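Local coordinates for possible adhesin (Caldicellulosiruptor kronotskyensis, PDB 4WA0), which probably mediates attachment of the bacterium to cellulose, as tapirins do, this chain being its magnesium-binding C-terminal beta-helix domain, at residues Val31-Leu37 against Leu50-Met56; Asp61-Cys66 against Gly327-Ala331; Glu147-Thr153 against Val168-Arg174; Leu246-Thr252 against Glu275-Leu280. All coordinates share one frame; numbering follows the deposited sequence.

Contact 1. Residues Val31-Leu37 against Leu50-Met56; sequences VYSGGDL and LISKGEM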
loop_
_atom_site.group_PDB
_atom_site.type_symbol
_atom_site.label_atom_id
_atom_site.label_comp_id
_atom_site.label_asym_id
_atom_site.label_seq_id
_atom_site.Cartn_x
_atom_site.Cartn_y
_atom_site.Cartn_z
ATOM N N VAL A 31 -1.653 -5.438 1.350
ATOM C CA VAL A 31 -1.499 -5.210 -0.085
ATOM C C VAL A 31 0.020 -5.364 -0.374
ATOM O O VAL A 31 0.870 -4.760 0.331
ATOM C CB VAL A 31 -1.920 -3.800 -0.483
ATOM C CG1 VAL A 31 -1.570 -3.455 -1.919
ATOM C CG2 VAL A 31 -3.403 -3.588 -0.252
ATOM N N TYR A 32 0.347 -6.104 -1.443
ATOM C CA TYR A 32 1.709 -6.351 -1.840
ATOM C C TYR A 32 1.948 -6.247 -3.322
ATOM O O TYR A 32 1.171 -6.790 -4.100
ATOM C CB TYR A 32 2.103 -7.773 -1.398
ATOM C CG TYR A 32 3.418 -8.294 -1.967
ATOM C CD1 TYR A 32 3.493 -8.930 -3.215
ATOM C CD2 TYR A 32 4.593 -8.181 -1.241
ATOM C CE1 TYR A 32 4.708 -9.394 -3.719
ATOM C CE2 TYR A 32 5.823 -8.612 -1.781
ATOM C CZ TYR A 32 5.859 -9.218 -2.999
ATOM O OH TYR A 32 7.094 -9.675 -3.528
ATOM N N SER A 33 3.035 -5.577 -3.690
ATOM C CA SER A 33 3.486 -5.556 -5.094
ATOM C C SER A 33 4.964 -5.962 -5.131
ATOM O O SER A 33 5.775 -5.422 -4.403
ATOM C CB SER A 33 3.366 -4.223 -5.693
ATOM O OG SER A 33 3.865 -4.361 -7.028
ATOM N N GLY A 34 5.281 -6.939 -5.942
ATOM C CA GLY A 34 6.695 -7.370 -6.146
ATOM C C GLY A 34 7.483 -6.434 -7.069
ATOM O O GLY A 34 8.678 -6.555 -7.203
ATOM N N GLY A 35 6.821 -5.489 -7.699
ATOM C CA GLY A 35 7.466 -4.436 -8.456
ATOM C C GLY A 35 6.978 -3.081 -8.063
ATOM O O GLY A 35 6.529 -2.882 -6.869
ATOM N N ASP A 36 7.058 -2.141 -9.005
ATOM C CA ASP A 36 6.581 -0.791 -8.710
ATOM C C ASP A 36 5.071 -0.759 -8.397
ATOM O O ASP A 36 4.237 -1.347 -9.154
ATOM C CB ASP A 36 6.876 0.153 -9.916
ATOM C CG ASP A 36 8.390 0.323 -10.205
ATOM O OD1 ASP A 36 9.228 -0.001 -9.307
ATOM O OD2 ASP A 36 8.690 0.778 -11.355
ATOM N N LEU A 37 4.719 -0.071 -7.323
ATOM C CA LEU A 37 3.307 0.069 -6.851
ATOM C C LEU A 37 2.795 1.501 -7.062
ATOM O O LEU A 37 3.270 2.437 -6.380
ATOM C CB LEU A 37 3.258 -0.336 -5.391
ATOM C CG LEU A 37 1.970 -0.954 -4.854
ATOM C CD1 LEU A 37 2.124 -1.582 -3.454
ATOM C CD2 LEU A 37 0.859 0.116 -4.863
ATOM N N LEU A 50 1.403 -2.616 3.745
ATOM C CA LEU A 50 1.439 -2.145 2.344
ATOM C C LEU A 50 2.885 -2.240 1.843
ATOM O O LEU A 50 3.773 -1.516 2.356
ATOM C CB LEU A 50 0.932 -0.707 2.279
ATOM C CG LEU A 50 0.957 0.075 0.990
ATOM C CD1 LEU A 50 0.100 -0.648 -0.022
ATOM C CD2 LEU A 50 0.533 1.489 1.236
ATOM N N ILE A 51 3.145 -3.191 0.959
ATOM C CA ILE A 51 4.516 -3.540 0.559
ATOM C C ILE A 51 4.746 -3.363 -0.906
ATOM O O ILE A 51 4.019 -3.992 -1.687
ATOM C CB ILE A 51 4.848 -4.987 0.979
ATOM C CG1 ILE A 51 4.663 -5.099 2.473
ATOM C CG2 ILE A 51 6.250 -5.456 0.523
ATOM C CD1 ILE A 51 4.559 -6.492 2.987
ATOM N N SER A 52 5.782 -2.579 -1.228
ATOM C CA SER A 52 6.287 -2.507 -2.583
ATOM C C SER A 52 7.767 -2.845 -2.674
ATOM O O SER A 52 8.571 -2.220 -2.000
ATOM C CB SER A 52 6.093 -1.157 -3.191
ATOM O OG SER A 52 6.653 -1.112 -4.518
ATOM N N LYS A 53 8.098 -3.835 -3.481
ATOM C CA LYS A 53 9.528 -4.182 -3.782
ATOM C C LYS A 53 10.088 -3.399 -4.944
ATOM O O LYS A 53 11.035 -3.765 -5.568
ATOM C CB LYS A 53 9.693 -5.669 -3.951
ATOM C CG LYS A 53 9.352 -6.433 -2.669
ATOM C CD LYS A 53 10.224 -7.692 -2.504
ATOM C CE LYS A 53 10.246 -8.235 -1.077
ATOM N NZ LYS A 53 10.871 -9.580 -1.068
ATOM N N GLY A 54 9.587 -2.218 -5.141
ATOM C CA GLY A 54 9.994 -1.293 -6.192
ATOM C C GLY A 54 9.710 0.116 -5.738
ATOM O O GLY A 54 9.877 0.401 -4.531
ATOM N N GLU A 55 9.369 0.992 -6.671
ATOM C CA GLU A 55 9.030 2.352 -6.429
ATOM C C GLU A 55 7.564 2.362 -5.941
ATOM O O GLU A 55 6.799 1.542 -6.421
ATOM C CB GLU A 55 9.039 3.099 -7.742
ATOM C CG GLU A 55 10.385 3.162 -8.446
ATOM C CD GLU A 55 11.430 3.982 -7.757
ATOM O OE1 GLU A 55 11.152 4.688 -6.768
ATOM O OE2 GLU A 55 12.568 3.977 -8.281
HETATM N N MSE A 56 7.189 3.248 -5.016
HETATM C CA MSE A 56 5.772 3.481 -4.687
HETATM C C MSE A 56 5.479 4.860 -5.082
HETATM O O MSE A 56 6.220 5.796 -4.761
HETATM C CB MSE A 56 5.468 3.337 -3.207
HETATM C CG MSE A 56 3.990 3.521 -2.838
HETATM SE SE MSE A 56 3.677 2.913 -0.986
HETATM C CE MSE A 56 4.036 1.048 -0.868
HETATM O O HOH W 1 9.211 -11.212 -3.035
#
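V31-S33 and L50-S52 run as parallel strands with their axes 4.7 Å apart, and backbone bonds do most of the joining. I51 N gives to V31 O at 2.8 Å, S33 N to I51 O at 2.7 Å, and K53 N to S33 O. Past the turns, L37 N reaches E55 O, and L37 pairs with M56, a selenomethionine.

Side-chain bonds hold the two turns and tie them together. S52 OG lies anti to its own N (chi1 178°), which aims it at G35 O, 2.9 Å away, while it also accepts from G54 N in an ST turn. S33 OG forms the equivalent ST turn with G35 N and bonds to G16 O. D36 OD1 receives E55 N from above the carboxylate plane at 2.8 Å, over an almost straight N-H (176°).

Of the apolar contacts, Y32 CD2 meets I51 CG2 at 3.6 Å, and V31 CB meets L50 CD1 on the other face. A water joins Y32 OH to K53 NZ, which also bonds to I222 O, and F13 stacks on the Y32 ring.

In-register parallel strands, each followed by its own ST turn stacked on the next, are here corresponding parts of two successive beta-helix coils.

Contact 2. Residues Asp61-Cys66 against Gly327-Ala331; sequences DSDSRC and GNPYA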
loop_
_atom_site.group_PDB
_atom_site.type_symbol
_atom_site.label_atom_id
_atom_site.label_comp_id
_atom_site.label_asym_id
_atom_site.label_seq_id
_atom_site.Cartn_x
_atom_site.Cartn_y
_atom_site.Cartn_z
ATOM N N ASP A 61 -5.875 13.297 -7.914
ATOM C CA ASP A 61 -6.741 13.480 -9.111
ATOM C C ASP A 61 -7.882 14.428 -8.639
ATOM O O ASP A 61 -8.646 14.100 -7.708
ATOM C CB ASP A 61 -7.324 12.166 -9.602
ATOM C CG ASP A 61 -8.160 12.307 -10.890
ATOM O OD1 ASP A 61 -8.666 13.376 -11.123
ATOM O OD2 ASP A 61 -8.303 11.284 -11.617
ATOM N N SER A 62 -7.913 15.618 -9.231
ATOM C CA SER A 62 -8.848 16.667 -8.865
ATOM C C SER A 62 -10.252 16.548 -9.466
ATOM O O SER A 62 -11.156 17.326 -9.093
ATOM C CB SER A 62 -8.278 18.021 -9.227
ATOM O OG SER A 62 -8.084 18.085 -10.589
ATOM N N ASP A 63 -10.443 15.590 -10.357
ATOM C CA ASP A 63 -11.804 15.317 -10.910
ATOM C C ASP A 63 -12.791 15.228 -9.755
ATOM O O ASP A 63 -12.548 14.620 -8.698
ATOM C CB ASP A 63 -11.822 14.088 -11.791
ATOM C CG ASP A 63 -13.111 13.971 -12.634
ATOM O OD1 ASP A 63 -14.186 13.680 -12.067
ATOM O OD2 ASP A 63 -12.977 14.174 -13.856
ATOM N N SER A 64 -13.914 15.882 -9.893
ATOM C CA SER A 64 -14.920 15.852 -8.820
ATOM C C SER A 64 -15.499 14.449 -8.507
ATOM O O SER A 64 -16.080 14.257 -7.447
ATOM C CB SER A 64 -16.026 16.872 -9.077
ATOM O OG SER A 64 -16.684 16.509 -10.264
ATOM N N ARG A 65 -15.295 13.481 -9.398
ATOM C CA ARG A 65 -15.724 12.100 -9.187
ATOM C C ARG A 65 -14.718 11.338 -8.380
ATOM O O ARG A 65 -14.943 10.175 -8.063
ATOM C CB ARG A 65 -15.935 11.412 -10.522
ATOM C CG ARG A 65 -17.167 11.970 -11.264
ATOM C CD ARG A 65 -17.198 11.535 -12.713
ATOM N NE ARG A 65 -16.111 12.076 -13.459
ATOM C CZ ARG A 65 -15.846 11.773 -14.713
ATOM N NH1 ARG A 65 -16.645 10.916 -15.377
ATOM N NH2 ARG A 65 -14.817 12.308 -15.318
ATOM N N CYS A 66 -13.559 11.985 -8.159
ATOM C CA CYS A 66 -12.480 11.410 -7.357
ATOM C C CYS A 66 -12.575 11.971 -5.945
ATOM O O CYS A 66 -13.607 12.528 -5.520
ATOM C CB CYS A 66 -11.128 11.649 -7.995
ATOM S SG CYS A 66 -9.871 10.372 -7.497
ATOM N N GLY A 327 -16.155 1.116 -17.356
ATOM C CA GLY A 327 -17.450 1.804 -17.433
ATOM C C GLY A 327 -17.329 3.333 -17.283
ATOM O O GLY A 327 -18.155 4.064 -17.831
ATOM N N ASN A 328 -16.260 3.796 -16.607
ATOM C CA ASN A 328 -16.126 5.163 -16.080
ATOM C C ASN A 328 -14.913 5.007 -15.193
ATOM O O ASN A 328 -14.974 4.167 -14.305
ATOM C CB ASN A 328 -17.381 5.441 -15.241
ATOM C CG ASN A 328 -17.181 6.466 -14.118
ATOM O OD1 ASN A 328 -16.227 7.256 -14.097
ATOM N ND2 ASN A 328 -18.128 6.458 -13.161
ATOM N N PRO A 329 -13.818 5.747 -15.457
ATOM C CA PRO A 329 -12.621 5.447 -14.691
ATOM C C PRO A 329 -12.824 5.649 -13.200
ATOM O O PRO A 329 -12.040 5.123 -12.431
ATOM C CB PRO A 329 -11.563 6.453 -15.226
ATOM C CG PRO A 329 -12.246 7.310 -16.255
ATOM C CD PRO A 329 -13.708 7.077 -16.095
ATOM N N TYR A 330 -13.854 6.404 -12.793
ATOM C CA TYR A 330 -14.118 6.676 -11.398
ATOM C C TYR A 330 -15.133 5.732 -10.741
ATOM O O TYR A 330 -15.518 5.965 -9.600
ATOM C CB TYR A 330 -14.544 8.169 -11.211
ATOM C CG TYR A 330 -13.485 9.107 -11.706
ATOM C CD1 TYR A 330 -12.344 9.359 -10.916
ATOM C CD2 TYR A 330 -13.511 9.601 -13.007
ATOM C CE1 TYR A 330 -11.288 10.154 -11.405
ATOM C CE2 TYR A 330 -12.467 10.397 -13.516
ATOM C CZ TYR A 330 -11.364 10.677 -12.691
ATOM O OH TYR A 330 -10.259 11.351 -13.180
ATOM N N ALA A 331 -15.566 4.671 -11.441
ATOM C CA ALA A 331 -16.635 3.797 -10.938
ATOM C C ALA A 331 -16.344 3.336 -9.485
ATOM O O ALA A 331 -17.203 3.320 -8.585
ATOM C CB ALA A 331 -16.812 2.611 -11.897
#
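D61 comes to the hydroxyl edge of Y330, its carboxylate turned 71° from the ring: Y330 OH donates to OD2 across a short 2.5 Å, on the syn side of the carboxylate and close to the plane of the ring. The same oxygen has a second partner in the ammonium group of K22, so it is held by a hydroxyl and a charge together. D61 OD1 is turned back to accept from D63 N, an Asx turn that sets the carboxylate.

Next comes D63, whose carboxylate stacks over one face of the Y330 ring with the planes 21° apart, OD1 standing 4.0 Å above the ring plane toward its rim. OD1 takes R65 N on its anti lone pair in another Asx turn, and R65 holds both oxygens side-on, NE to OD1 at 2.9 Å and NH2 to OD2 at 3.0 Å.

R65 can do this because its chain bends at chi3 (-65°), bringing the guanidinium back to D63 and beside the CD2-CE2 side of the ring; Y330 CD2 sits 3.5 Å off the guanidinium plane, over its centre. C66 finishes the wrap, CB touching Y330 CE1 at 3.7 Å and the sulfur lying at the ring edge.

Behind the tyrosine, N328 OD1 accepts from Y330 N at 2.8 Å in a third Asx turn. The two loops follow strands 56-58 and 320-325 and lead into 69-73 and 333-337. N23 ND2, from the loop between strands 17-19 and 24-27, bonds to both R65 O and Y330 O, while R91, before strand 93-97, donates to D61 O and D63 O.

Contact 3. Residues Glu147-Thr153 against Val168-Arg174; sequences EVIDGAT and VVRNGSR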
loop_
_atom_site.group_PDB
_atom_site.type_symbol
_atom_site.label_atom_id
_atom_site.label_comp_id
_atom_site.label_asym_id
_atom_site.label_seq_id
_atom_site.Cartn_x
_atom_site.Cartn_y
_atom_site.Cartn_z
ATOM N N GLU A 147 14.562 17.410 4.574
ATOM C CA GLU A 147 14.403 18.688 3.861
ATOM C C GLU A 147 12.933 19.040 3.955
ATOM O O GLU A 147 12.057 18.272 3.502
ATOM C CB GLU A 147 14.811 18.511 2.382
ATOM C CG GLU A 147 14.667 19.815 1.662
ATOM C CD GLU A 147 15.173 19.784 0.228
ATOM O OE1 GLU A 147 15.594 18.694 -0.236
ATOM O OE2 GLU A 147 15.095 20.865 -0.405
ATOM N N VAL A 148 12.636 20.198 4.496
ATOM C CA VAL A 148 11.275 20.655 4.759
ATOM C C VAL A 148 11.105 22.052 4.176
ATOM O O VAL A 148 11.657 23.025 4.724
ATOM C CB VAL A 148 10.953 20.656 6.275
ATOM C CG1 VAL A 148 9.476 20.884 6.568
ATOM C CG2 VAL A 148 11.419 19.380 7.013
ATOM N N ILE A 149 10.444 22.157 3.041
ATOM C CA ILE A 149 10.440 23.416 2.253
ATOM C C ILE A 149 9.052 23.825 1.745
ATOM O O ILE A 149 8.119 22.995 1.631
ATOM C CB ILE A 149 11.470 23.393 1.089
ATOM C CG1 ILE A 149 11.094 22.456 -0.063
ATOM C CG2 ILE A 149 12.876 23.056 1.651
ATOM C CD1 ILE A 149 11.955 22.588 -1.263
ATOM N N ASP A 150 8.976 25.092 1.342
ATOM C CA ASP A 150 7.875 25.573 0.539
ATOM C C ASP A 150 6.541 25.427 1.268
ATOM O O ASP A 150 5.458 25.286 0.623
ATOM C CB ASP A 150 7.854 24.894 -0.839
ATOM C CG ASP A 150 9.090 25.167 -1.669
ATOM O OD1 ASP A 150 9.898 26.112 -1.393
ATOM O OD2 ASP A 150 9.304 24.438 -2.661
ATOM N N GLY A 151 6.572 25.536 2.597
ATOM C CA GLY A 151 5.373 25.524 3.379
ATOM C C GLY A 151 5.062 24.264 4.155
ATOM O O GLY A 151 4.104 24.255 4.949
ATOM N N ALA A 152 5.867 23.209 3.904
ATOM C CA ALA A 152 5.741 21.962 4.578
ATOM C C ALA A 152 6.067 22.150 6.041
ATOM O O ALA A 152 6.839 23.062 6.392
ATOM C CB ALA A 152 6.610 20.905 3.936
ATOM N N THR A 153 5.486 21.336 6.894
ATOM C CA THR A 153 5.882 21.247 8.292
ATOM C C THR A 153 6.193 19.804 8.743
ATOM O O THR A 153 5.645 18.848 8.198
ATOM C CB THR A 153 4.898 21.867 9.317
ATOM O OG1 THR A 153 3.715 21.091 9.480
ATOM C CG2 THR A 153 4.431 23.245 8.795
ATOM N N VAL A 168 17.366 20.698 6.516
ATOM C CA VAL A 168 17.187 21.911 5.801
ATOM C C VAL A 168 15.734 22.294 5.939
ATOM O O VAL A 168 14.826 21.462 5.596
ATOM C CB VAL A 168 17.564 21.733 4.316
ATOM C CG1 VAL A 168 17.159 22.929 3.514
ATOM C CG2 VAL A 168 19.054 21.397 4.131
ATOM N N VAL A 169 15.486 23.511 6.394
ATOM C CA VAL A 169 14.125 24.031 6.501
ATOM C C VAL A 169 14.118 25.476 5.958
ATOM O O VAL A 169 14.884 26.347 6.425
ATOM C CB VAL A 169 13.619 24.055 7.978
ATOM C CG1 VAL A 169 12.197 24.602 8.059
ATOM C CG2 VAL A 169 13.717 22.694 8.652
ATOM N N ARG A 170 13.281 25.737 4.970
ATOM C CA ARG A 170 13.273 27.054 4.315
ATOM C C ARG A 170 11.977 27.317 3.625
ATOM O O ARG A 170 11.184 26.437 3.462
ATOM C CB ARG A 170 14.451 27.156 3.322
ATOM C CG ARG A 170 14.523 26.146 2.252
ATOM C CD ARG A 170 15.596 26.551 1.235
ATOM N NE ARG A 170 15.809 25.548 0.244
ATOM C CZ ARG A 170 15.016 25.321 -0.793
ATOM N NH1 ARG A 170 13.948 26.096 -1.043
ATOM N NH2 ARG A 170 15.324 24.336 -1.606
ATOM N N ASN A 171 11.792 28.544 3.130
ATOM C CA ASN A 171 10.676 28.902 2.358
ATOM C C ASN A 171 9.331 28.722 3.073
ATOM O O ASN A 171 8.409 28.080 2.563
ATOM C CB ASN A 171 10.714 28.200 1.019
ATOM C CG ASN A 171 11.586 28.895 0.031
ATOM O OD1 ASN A 171 12.752 28.525 -0.189
ATOM N ND2 ASN A 171 11.040 29.936 -0.589
ATOM N N GLY A 172 9.229 29.299 4.272
ATOM C CA GLY A 172 7.968 29.311 4.988
ATOM C C GLY A 172 7.567 28.009 5.654
ATOM O O GLY A 172 6.420 27.764 5.833
ATOM N N SER A 173 8.563 27.190 5.989
ATOM C CA SER A 173 8.412 25.877 6.571
ATOM C C SER A 173 8.849 25.914 7.994
ATOM O O SER A 173 9.493 26.859 8.457
ATOM C CB SER A 173 9.202 24.886 5.766
ATOM O OG SER A 173 8.525 24.644 4.550
ATOM N N ARG A 174 8.491 24.867 8.704
ATOM C CA ARG A 174 8.760 24.790 10.154
ATOM C C ARG A 174 9.058 23.369 10.539
ATOM O O ARG A 174 8.540 22.432 9.906
ATOM C CB ARG A 174 7.551 25.198 11.017
ATOM C CG ARG A 174 7.274 26.690 11.074
ATOM C CD ARG A 174 6.162 26.942 12.111
ATOM N NE ARG A 174 4.905 26.290 11.739
ATOM C CZ ARG A 174 3.853 26.133 12.536
ATOM N NH1 ARG A 174 3.871 26.605 13.794
ATOM N NH2 ARG A 174 2.765 25.502 12.060
HETATM O O HOH W 2 5.002 26.301 7.551
#
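R170 lies alongside I149, and its long side chain is worth following outward. From CB, on the sheet face it shares with E147 and I149, the chain sets off with CG between the backbone N and carbonyl carbon (chi1 58°) and then runs extended to NE. CG meets I149 CG2 at 3.6 Å. NE passes the same methyl, which lies 4.0 Å off the guanidinium plane, over its centre. At the tip the two nitrogens part: NH1 donates to N171 OD1 at 2.8 Å, with D150 OD1 nearby, whereas NH2 has E147 OE2 at 3.7 Å, a long salt bridge of charge alone, since the oxygen lies well out of the guanidinium plane.

The backbones are joined by V148 N to V168 O at 2.8 Å and R170 N to V148 O at 3.2 Å, followed by weak bonds from D150 N to R170 O and R174 N to A152 O. Between these, S173 OG fills the hollow of the type I' turn I149-A152, accepting from G151 N at 2.9 Å; its own proton could go weakly to A152 O or R170 O. A water gives a bond to G172 O and a weak one to G151 O. On the opposite sheet face V148 CB packs on V169 CG2.

Parallel strands, a turn stacked on a turn, and T153 re-pairing with R174 beyond it mark two neighbouring coils of the beta-helix, 166-170 being an outermost strand of its sheet.

Contact 4. Residues Leu246-Thr252 against Glu275-Leu280; sequences LGSTADT and EISARL. With MG (magnesium ion), chain B.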
loop_
_atom_site.group_PDB
_atom_site.type_symbol
_atom_site.label_atom_id
_atom_site.label_comp_id
_atom_site.label_asym_id
_atom_site.label_seq_id
_atom_site.Cartn_x
_atom_site.Cartn_y
_atom_site.Cartn_z
ATOM N N LEU A 246 -12.334 -19.106 -18.485
ATOM C CA LEU A 246 -12.191 -19.079 -17.018
ATOM C C LEU A 246 -12.368 -20.423 -16.371
ATOM O O LEU A 246 -13.093 -21.291 -16.881
ATOM C CB LEU A 246 -13.131 -18.107 -16.341
ATOM C CG LEU A 246 -13.091 -16.623 -16.753
ATOM C CD1 LEU A 246 -14.290 -15.822 -16.256
ATOM C CD2 LEU A 246 -11.738 -16.030 -16.425
ATOM N N GLY A 247 -11.765 -20.530 -15.167
ATOM C CA GLY A 247 -11.960 -21.695 -14.293
ATOM C C GLY A 247 -12.518 -21.263 -12.956
ATOM O O GLY A 247 -12.416 -20.104 -12.593
ATOM N N SER A 248 -13.076 -22.228 -12.209
ATOM C CA SER A 248 -13.605 -21.931 -10.892
ATOM C C SER A 248 -13.647 -23.144 -10.000
ATOM O O SER A 248 -13.829 -24.264 -10.484
ATOM C CB SER A 248 -15.024 -21.378 -11.011
ATOM O OG SER A 248 -15.934 -22.224 -11.678
ATOM N N THR A 249 -13.554 -22.905 -8.689
ATOM C CA THR A 249 -13.855 -23.898 -7.705
ATOM C C THR A 249 -14.692 -23.215 -6.656
ATOM O O THR A 249 -14.316 -22.117 -6.177
ATOM C CB THR A 249 -12.549 -24.408 -7.097
ATOM O OG1 THR A 249 -11.680 -24.879 -8.136
ATOM C CG2 THR A 249 -12.726 -25.490 -6.001
ATOM N N ALA A 250 -15.764 -23.900 -6.227
ATOM C CA ALA A 250 -16.642 -23.346 -5.193
ATOM C C ALA A 250 -16.620 -24.175 -3.911
ATOM O O ALA A 250 -16.297 -25.375 -3.932
ATOM C CB ALA A 250 -18.006 -23.203 -5.700
ATOM N N ASP A 251 -16.815 -23.455 -2.833
ATOM C CA ASP A 251 -17.096 -24.040 -1.520
ATOM C C ASP A 251 -18.475 -23.628 -1.051
ATOM O O ASP A 251 -18.672 -22.482 -0.587
ATOM C CB ASP A 251 -15.994 -23.668 -0.546
ATOM C CG ASP A 251 -16.188 -24.276 0.870
ATOM O OD1 ASP A 251 -17.146 -25.074 1.134
ATOM O OD2 ASP A 251 -15.346 -23.876 1.746
ATOM N N THR A 252 -19.422 -24.570 -1.147
ATOM C CA THR A 252 -20.797 -24.297 -0.800
ATOM C C THR A 252 -21.124 -24.847 0.600
ATOM O O THR A 252 -22.268 -24.826 1.012
ATOM C CB THR A 252 -21.783 -24.884 -1.863
ATOM O OG1 THR A 252 -21.513 -26.274 -2.023
ATOM C CG2 THR A 252 -21.566 -24.164 -3.165
ATOM N N GLU A 275 -19.217 -17.284 -15.256
ATOM C CA GLU A 275 -18.538 -18.451 -14.657
ATOM C C GLU A 275 -19.153 -18.751 -13.298
ATOM O O GLU A 275 -19.402 -19.915 -12.985
ATOM C CB GLU A 275 -17.051 -18.188 -14.518
ATOM C CG GLU A 275 -16.211 -19.333 -13.927
ATOM C CD GLU A 275 -16.048 -20.551 -14.809
ATOM O OE1 GLU A 275 -16.293 -20.425 -16.025
ATOM O OE2 GLU A 275 -15.643 -21.644 -14.279
ATOM N N ILE A 276 -19.390 -17.706 -12.509
ATOM C CA ILE A 276 -19.962 -17.887 -11.151
ATOM C C ILE A 276 -21.366 -18.507 -11.197
ATOM O O ILE A 276 -21.698 -19.458 -10.438
ATOM C CB ILE A 276 -19.995 -16.587 -10.314
ATOM C CG1 ILE A 276 -18.561 -16.032 -10.057
ATOM C CG2 ILE A 276 -20.765 -16.763 -8.994
ATOM C CD1 ILE A 276 -18.536 -14.562 -9.717
ATOM N N SER A 277 -22.176 -17.991 -12.080
ATOM C CA SER A 277 -23.540 -18.462 -12.194
ATOM C C SER A 277 -23.579 -19.958 -12.602
ATOM O O SER A 277 -24.340 -20.796 -12.054
ATOM C CB SER A 277 -24.260 -17.592 -13.218
ATOM O OG SER A 277 -24.412 -16.271 -12.763
ATOM N N ALA A 278 -22.743 -20.318 -13.559
ATOM C CA ALA A 278 -22.656 -21.695 -13.984
ATOM C C ALA A 278 -22.144 -22.578 -12.865
ATOM O O ALA A 278 -22.684 -23.671 -12.659
ATOM C CB ALA A 278 -21.777 -21.840 -15.240
ATOM N N ARG A 279 -21.124 -22.149 -12.104
ATOM C CA ARG A 279 -20.537 -23.026 -11.078
ATOM C C ARG A 279 -21.511 -23.226 -9.916
ATOM O O ARG A 279 -21.588 -24.327 -9.357
ATOM C CB ARG A 279 -19.245 -22.423 -10.502
ATOM C CG ARG A 279 -18.627 -23.195 -9.354
ATOM C CD ARG A 279 -18.246 -24.607 -9.690
ATOM N NE ARG A 279 -17.261 -24.652 -10.766
ATOM C CZ ARG A 279 -17.114 -25.649 -11.622
ATOM N NH1 ARG A 279 -16.190 -25.594 -12.583
ATOM N NH2 ARG A 279 -17.955 -26.671 -11.586
ATOM N N LEU A 280 -22.221 -22.180 -9.544
ATOM C CA LEU A 280 -23.105 -22.206 -8.365
ATOM C C LEU A 280 -24.482 -22.706 -8.710
ATOM O O LEU A 280 -25.225 -23.066 -7.810
ATOM C CB LEU A 280 -23.232 -20.839 -7.687
ATOM C CG LEU A 280 -21.929 -20.363 -7.040
ATOM C CD1 LEU A 280 -22.206 -18.998 -6.427
ATOM C CD2 LEU A 280 -21.429 -21.389 -6.026
HETATM MG MG MG B . -15.204 -22.010 -17.579
#
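S248 OG sits between two helix side chains and uses both its roles. It donates to E275 OE2 at 2.7 Å, meeting that oxygen on the anti side of the carboxylate, and accepts from R279 NE at 2.9 Å, with the N-H fairly straight and the hydroxyl tilted 17° from the guanidinium plane.

E275 is thereby split between two jobs. Its chain bends at chi2 (70°), and while OE2 takes the serine, OE1 binds the magnesium ion at 2.5 Å. The ion's other ligand from this contact is L246 O at 2.3 Å, and D239 OD1, V241 O and S243 O also coordinate it. The two oxygens L246 O and E275 OE1 approach each other because the metal draws both in. R279 has its strongest partner in D239, through a salt bridge from NH1 to OD2; S248 and R279 thus form a second shell that probably steadies the carboxylates of E275 and D239.

Farther along the strand the contact turns apolar. A250 CB touches R279 CG at 3.7 Å and L280 CD2 at 3.9 Å, and T252 CG2 slides past L280 CD2 at 4.0 Å.

Strand 247-251 crosses the end of helix 269-280 at -48°, their axes 8.9 Å apart, and pairs antiparallel with strand 258-263, onto which I276 packs from the helix through I261. T249 and D251 point away from this helix, T249 bonding to D347 and D251 touching P343 and I344, all three on helix 342-352.

From the N terminus, contact 1 comes first, closing a short loop of one coil between V31-L37 and L50-M56. D61 then opens contact 2, which closes only at G327-A331, a loop taking in most of the chain; contacts 3 and 4 both fall within it, one after the other, and none of the four cross. Contact 3 joins neighbouring coils toward one end of the beta-helix, and contact 4 ties the outermost strand 247-251 to a helix and magnesium at the other, the two centres about 56 Å apart on opposite sides of the chain's centre. Contact 2 links a loop of an early coil to one of a late coil, where the returning chain stacks against the first coils.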